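PDB 2E3V: neural cell adhesion molecule 1, 140 kDa isoform from Homo sapiens, which probably mediates adhesion between neural and other cells, and is represented here by its first fibronectin type III domain. Local coordinates for residues Ile13-Pro18 with Gln24-Glu29; Ala43-Val48 with Val52-Trp57. All coordinates share one frame; numbering follows the deposited sequence.

Contact 1. Residues Ile13-Pro18 with Gln24-Glu29; sequences IDQVEP and QVQFDE
Gln26 meets both Asp14 and Gln15 through one backbone oxygen. Asp14 N donates to Gln26 O at 2.7 Å, nearly straight at 170°, while Gln15 N reaches the same Gln26 O over a longer 3.3 Å and from further out of the carbonyl plane. Gln26 N returns a bond to Gln15 O (2.7 Å). Above this backbone the Gln26 and Gln15 side chains run side by side, with amide planes turned 48° apart. Two residues opposite one define a classic beta bulge, set here in the hairpin of strands 12-18 and 23-28, part of the three-stranded sheet of the fibronectin type III sandwich. Beyond the bulge the pairing is regular: Gln24 N donates to Glu17 O at 2.9 Å, and Glu17 N to Gln24 O at 2.8 Å. Gln24 CB lies alongside this pair, 3.9 Å from Glu17 O; further out the chain is extended and touches Ile68 and Thr70 of the next strand. At the other end Asp28 CG sits between its backbone N and carbonyl carbon (chi1 67°), which carries the carboxylate back to Asp14. Asp14 OD2 lies 2.5 Å from Asp28 OD1, a separation suggesting that one acid may hold a proton, and Asp14 OD1 is hydrogen-bonded to the hydroxyl of Ser12. On the face turned to the domain core, Ile13 CG2 packs against Val25 CG1 at 3.7 Å.

Contact 2. Residues Ala43-Val48 with Val52-Trp57; sequences AEWRAV and VWHSKW
Arg46 lies over the indole of Trp53, and its atoms can be traced outward along that ring. Arg46 CB starts over the face of the six-membered ring, 3.8 Å from Trp53 CE3. Arg46 CG turns to the backbone instead, 3.3 Å from Val52 O. Arg46 CD sits squarely above the five-membered ring of Trp53, 4.0 Å from its centroid and 7° off the normal. A bend at CG-CD (chi3 68°) then brings the guanidinium over the same indole, its plane 27° from that of the ring. Arg46 NE is 3.8 Å from Trp53 CE2, and Arg46 CZ 3.5 Å from Trp53 NE1. At the tip, Arg46 NH2 approaches Trp53 CZ2 at 3.7 Å. Arg46 NH1, close to the ring nitrogen, bonds instead to Glu51 O in the turn. Across the hairpin of strands 38-47 and 54-59, Trp45 carries His54 CB over its five-membered ring, and reciprocal backbone bonds join these two residues, His54 N to Trp45 O at 2.8 Å. Trp53 also probably offers its pi electrons to Arg83 in a cation-pi contact, while Arg46 packs on it through CH-pi contact; bonds from Arg46 to Glu51 O and from Arg83 to Glu44 OE2 hold the charged ends.

Contacts 1 and 2 are successive hairpins, one in each sheet of the fibronectin type III sandwich: 13-18 with 24-29 in the three-stranded sheet, 43-48 with 52-57 in the four-stranded one. Their centres are 15 Å apart and their nearest atoms about 7 Å, so they do not touch. The core between them bridges the distance: Leu84 of strand 79-88 receives Ile13 and Phe27 from contact 1 and Ala43 from contact 2. Strand 23-28 is followed in the chain by strand 38-47, whose Tyr41 meets the ring of Phe27. A bound di(hydroxyethyl)ether, probably from the crystallisation liquor, is hydrogen-bonded to Phe27 O at contact 1, its nearest atom about 3 Å from the Phe27 side chain.

Contact 1. Residues Ile13-Pro18 with Gln24-Glu29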
# COMPACT_ATOMS: atom_id res chain seq x y z
N ILE A 13 7.65 -2.66 -1.62
CA ILE A 13 7.37 -1.92 -0.37
C ILE A 13 8.68 -1.84 0.41
O ILE A 13 9.33 -2.86 0.65
CB ILE A 13 6.24 -2.58 0.46
CG1 ILE A 13 4.93 -2.54 -0.34
CG2 ILE A 13 6.07 -1.85 1.82
CD1 ILE A 13 3.79 -3.37 0.24
N ASP A 14 9.07 -0.61 0.76
CA ASP A 14 10.38 -0.37 1.37
C ASP A 14 10.35 0.12 2.80
O ASP A 14 11.33 -0.01 3.54
CB ASP A 14 11.14 0.63 0.51
CG ASP A 14 11.41 0.09 -0.87
OD1 ASP A 14 11.73 -1.11 -0.97
OD2 ASP A 14 11.30 0.86 -1.84
N GLN A 15 9.23 0.72 3.18
CA GLN A 15 9.06 1.26 4.51
C GLN A 15 7.58 1.48 4.79
O GLN A 15 6.86 2.04 3.96
CB GLN A 15 9.81 2.58 4.65
CG GLN A 15 9.71 3.21 6.02
CD GLN A 15 10.47 4.51 6.14
OE1 GLN A 15 11.06 5.00 5.18
NE2 GLN A 15 10.46 5.07 7.35
N VAL A 16 7.13 1.01 5.95
CA VAL A 16 5.79 1.30 6.40
C VAL A 16 5.89 2.04 7.71
O VAL A 16 6.62 1.62 8.62
CB VAL A 16 4.92 0.03 6.57
CG1 VAL A 16 3.53 0.39 7.05
CG2 VAL A 16 4.84 -0.74 5.26
N GLU A 17 5.17 3.16 7.80
CA GLU A 17 5.06 3.88 9.04
C GLU A 17 3.64 3.70 9.55
O GLU A 17 2.71 4.32 9.03
CB GLU A 17 5.43 5.37 8.90
CG GLU A 17 6.92 5.58 8.61
CD GLU A 17 7.83 4.94 9.66
OE1 GLU A 17 7.59 5.16 10.87
OE2 GLU A 17 8.78 4.22 9.28
N PRO A 18 3.47 2.81 10.55
CA PRO A 18 2.14 2.59 11.08
C PRO A 18 1.78 3.55 12.21
O PRO A 18 2.64 3.94 13.01
CB PRO A 18 2.22 1.16 11.60
CG PRO A 18 3.63 0.99 12.04
CD PRO A 18 4.48 1.96 11.22
N GLN A 24 1.23 4.46 6.59
CA GLN A 24 1.80 5.06 5.40
C GLN A 24 2.73 4.03 4.81
O GLN A 24 3.67 3.58 5.47
CB GLN A 24 2.53 6.35 5.73
CG GLN A 24 1.60 7.50 6.12
CD GLN A 24 2.37 8.78 6.32
OE1 GLN A 24 3.38 8.80 7.03
NE2 GLN A 24 1.91 9.85 5.69
N VAL A 25 2.45 3.63 3.57
CA VAL A 25 3.22 2.58 2.92
C VAL A 25 4.04 3.18 1.79
O VAL A 25 3.48 3.69 0.81
CB VAL A 25 2.30 1.48 2.33
CG1 VAL A 25 3.13 0.42 1.60
CG2 VAL A 25 1.45 0.84 3.45
N GLN A 26 5.36 3.13 1.94
CA GLN A 26 6.27 3.63 0.92
C GLN A 26 6.87 2.51 0.11
O GLN A 26 7.29 1.48 0.64
CB GLN A 26 7.38 4.49 1.50
CG GLN A 26 6.97 5.95 1.67
CD GLN A 26 8.12 6.80 2.15
OE1 GLN A 26 8.48 7.80 1.51
NE2 GLN A 26 8.72 6.40 3.26
N PHE A 27 6.93 2.75 -1.19
CA PHE A 27 7.37 1.74 -2.13
C PHE A 27 8.19 2.39 -3.22
O PHE A 27 8.22 3.62 -3.38
CB PHE A 27 6.13 1.08 -2.77
CG PHE A 27 5.26 2.05 -3.54
CD1 PHE A 27 5.50 2.30 -4.89
CD2 PHE A 27 4.23 2.73 -2.90
CE1 PHE A 27 4.70 3.21 -5.59
CE2 PHE A 27 3.43 3.64 -3.60
CZ PHE A 27 3.67 3.88 -4.94
N ASP A 28 8.89 1.55 -3.97
CA ASP A 28 9.57 2.03 -5.15
C ASP A 28 8.94 1.32 -6.33
O ASP A 28 8.43 0.21 -6.21
CB ASP A 28 11.09 1.80 -5.07
CG ASP A 28 11.49 0.33 -5.10
OD1 ASP A 28 11.74 -0.23 -4.02
OD2 ASP A 28 11.56 -0.26 -6.20
N GLU A 29 9.00 1.99 -7.47
CA GLU A 29 8.47 1.48 -8.71
C GLU A 29 9.33 2.07 -9.83
O GLU A 29 9.66 3.25 -9.76
CB GLU A 29 7.01 1.93 -8.85
CG GLU A 29 6.32 1.55 -10.15
CD GLU A 29 6.02 0.08 -10.27
OE1 GLU A 29 6.17 -0.65 -9.28
OE2 GLU A 29 5.64 -0.36 -11.38

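Contact 2. Residues Ala43-Val48 with Val52-Trp57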
# COMPACT_ATOMS: atom_id res chain seq x y z
N ALA A 43 -3.65 -0.92 -3.55
CA ALA A 43 -3.12 -1.51 -2.34
C ALA A 43 -4.12 -2.53 -1.81
O ALA A 43 -5.34 -2.36 -1.95
CB ALA A 43 -2.89 -0.45 -1.30
N GLU A 44 -3.60 -3.61 -1.23
CA GLU A 44 -4.43 -4.61 -0.56
C GLU A 44 -3.81 -4.88 0.80
O GLU A 44 -2.60 -4.89 0.93
CB GLU A 44 -4.50 -5.90 -1.37
CG GLU A 44 -5.24 -5.76 -2.70
CD GLU A 44 -5.28 -7.05 -3.50
OE1 GLU A 44 -6.36 -7.39 -4.02
OE2 GLU A 44 -4.24 -7.73 -3.61
N TRP A 45 -4.65 -5.07 1.81
CA TRP A 45 -4.15 -5.35 3.15
C TRP A 45 -5.11 -6.30 3.86
O TRP A 45 -6.28 -6.41 3.48
CB TRP A 45 -3.94 -4.05 3.96
CG TRP A 45 -5.21 -3.27 4.16
CD1 TRP A 45 -6.03 -3.29 5.26
CD2 TRP A 45 -5.82 -2.39 3.22
NE1 TRP A 45 -7.11 -2.46 5.06
CE2 TRP A 45 -7.00 -1.89 3.82
CE3 TRP A 45 -5.48 -1.96 1.93
CZ2 TRP A 45 -7.85 -0.99 3.16
CZ3 TRP A 45 -6.32 -1.06 1.28
CH2 TRP A 45 -7.50 -0.59 1.90
N ARG A 46 -4.60 -7.00 4.85
CA ARG A 46 -5.39 -7.98 5.57
C ARG A 46 -4.79 -8.23 6.93
O ARG A 46 -3.58 -8.47 7.06
CB ARG A 46 -5.43 -9.27 4.76
CG ARG A 46 -6.28 -10.35 5.37
CD ARG A 46 -6.25 -11.58 4.49
NE ARG A 46 -4.92 -12.20 4.48
CZ ARG A 46 -4.63 -13.32 3.82
NH1 ARG A 46 -5.57 -13.93 3.10
NH2 ARG A 46 -3.41 -13.82 3.87
N ALA A 47 -5.65 -8.18 7.94
CA ALA A 47 -5.25 -8.41 9.32
C ALA A 47 -4.97 -9.88 9.59
O ALA A 47 -5.52 -10.78 8.94
CB ALA A 47 -6.34 -7.92 10.28
N VAL A 48 -4.09 -10.09 10.56
CA VAL A 48 -3.88 -11.40 11.15
C VAL A 48 -5.25 -11.94 11.56
O VAL A 48 -6.03 -11.24 12.23
CB VAL A 48 -2.94 -11.28 12.38
CG1 VAL A 48 -3.21 -12.35 13.42
CG2 VAL A 48 -1.49 -11.27 11.95
N VAL A 52 -10.03 -12.47 3.78
CA VAL A 52 -10.30 -11.52 2.71
C VAL A 52 -9.38 -10.30 2.80
O VAL A 52 -9.14 -9.75 3.88
CB VAL A 52 -11.79 -11.10 2.70
CG1 VAL A 52 -12.08 -10.12 1.55
CG2 VAL A 52 -12.70 -12.33 2.57
N TRP A 53 -8.86 -9.89 1.65
CA TRP A 53 -8.04 -8.70 1.55
C TRP A 53 -8.93 -7.48 1.29
O TRP A 53 -9.83 -7.53 0.45
CB TRP A 53 -7.05 -8.82 0.39
CG TRP A 53 -6.03 -9.87 0.59
CD1 TRP A 53 -6.18 -11.22 0.40
CD2 TRP A 53 -4.67 -9.68 0.99
NE1 TRP A 53 -5.01 -11.87 0.68
CE2 TRP A 53 -4.06 -10.95 1.05
CE3 TRP A 53 -3.91 -8.55 1.33
CZ2 TRP A 53 -2.73 -11.13 1.41
CZ3 TRP A 53 -2.58 -8.73 1.69
CH2 TRP A 53 -2.00 -10.01 1.73
N HIS A 54 -8.67 -6.40 2.02
CA HIS A 54 -9.31 -5.13 1.72
C HIS A 54 -8.45 -4.50 0.62
O HIS A 54 -7.30 -4.88 0.45
CB HIS A 54 -9.35 -4.22 2.95
CG HIS A 54 -10.19 -4.75 4.08
ND1 HIS A 54 -11.55 -4.90 3.99
CD2 HIS A 54 -9.85 -5.13 5.33
CE1 HIS A 54 -12.02 -5.38 5.13
NE2 HIS A 54 -11.01 -5.52 5.96
N SER A 55 -9.00 -3.54 -0.12
CA SER A 55 -8.22 -2.89 -1.16
C SER A 55 -8.65 -1.44 -1.31
O SER A 55 -9.75 -1.07 -0.92
CB SER A 55 -8.42 -3.59 -2.50
OG SER A 55 -9.76 -3.45 -2.91
N LYS A 56 -7.77 -0.64 -1.89
CA LYS A 56 -8.09 0.75 -2.16
C LYS A 56 -7.23 1.19 -3.34
O LYS A 56 -6.10 0.72 -3.51
CB LYS A 56 -7.82 1.63 -0.93
CG LYS A 56 -8.18 3.09 -1.14
CD LYS A 56 -8.12 3.87 0.15
CE LYS A 56 -8.52 5.31 -0.09
NZ LYS A 56 -8.69 6.05 1.19
N TRP A 57 -7.80 2.06 -4.17
CA TRP A 57 -7.08 2.60 -5.31
C TRP A 57 -6.50 3.97 -4.99
O TRP A 57 -7.06 4.73 -4.19
CB TRP A 57 -8.02 2.71 -6.51
CG TRP A 57 -8.35 1.41 -7.14
CD1 TRP A 57 -9.37 0.56 -6.80
CD2 TRP A 57 -7.68 0.79 -8.24
NE1 TRP A 57 -9.37 -0.54 -7.62
CE2 TRP A 57 -8.34 -0.42 -8.52
CE3 TRP A 57 -6.56 1.16 -9.03
CZ2 TRP A 57 -7.93 -1.28 -9.55
CZ3 TRP A 57 -6.16 0.31 -10.05
CH2 TRP A 57 -6.85 -0.90 -10.30
O HOH W 1 -9.44 -7.39 -2.75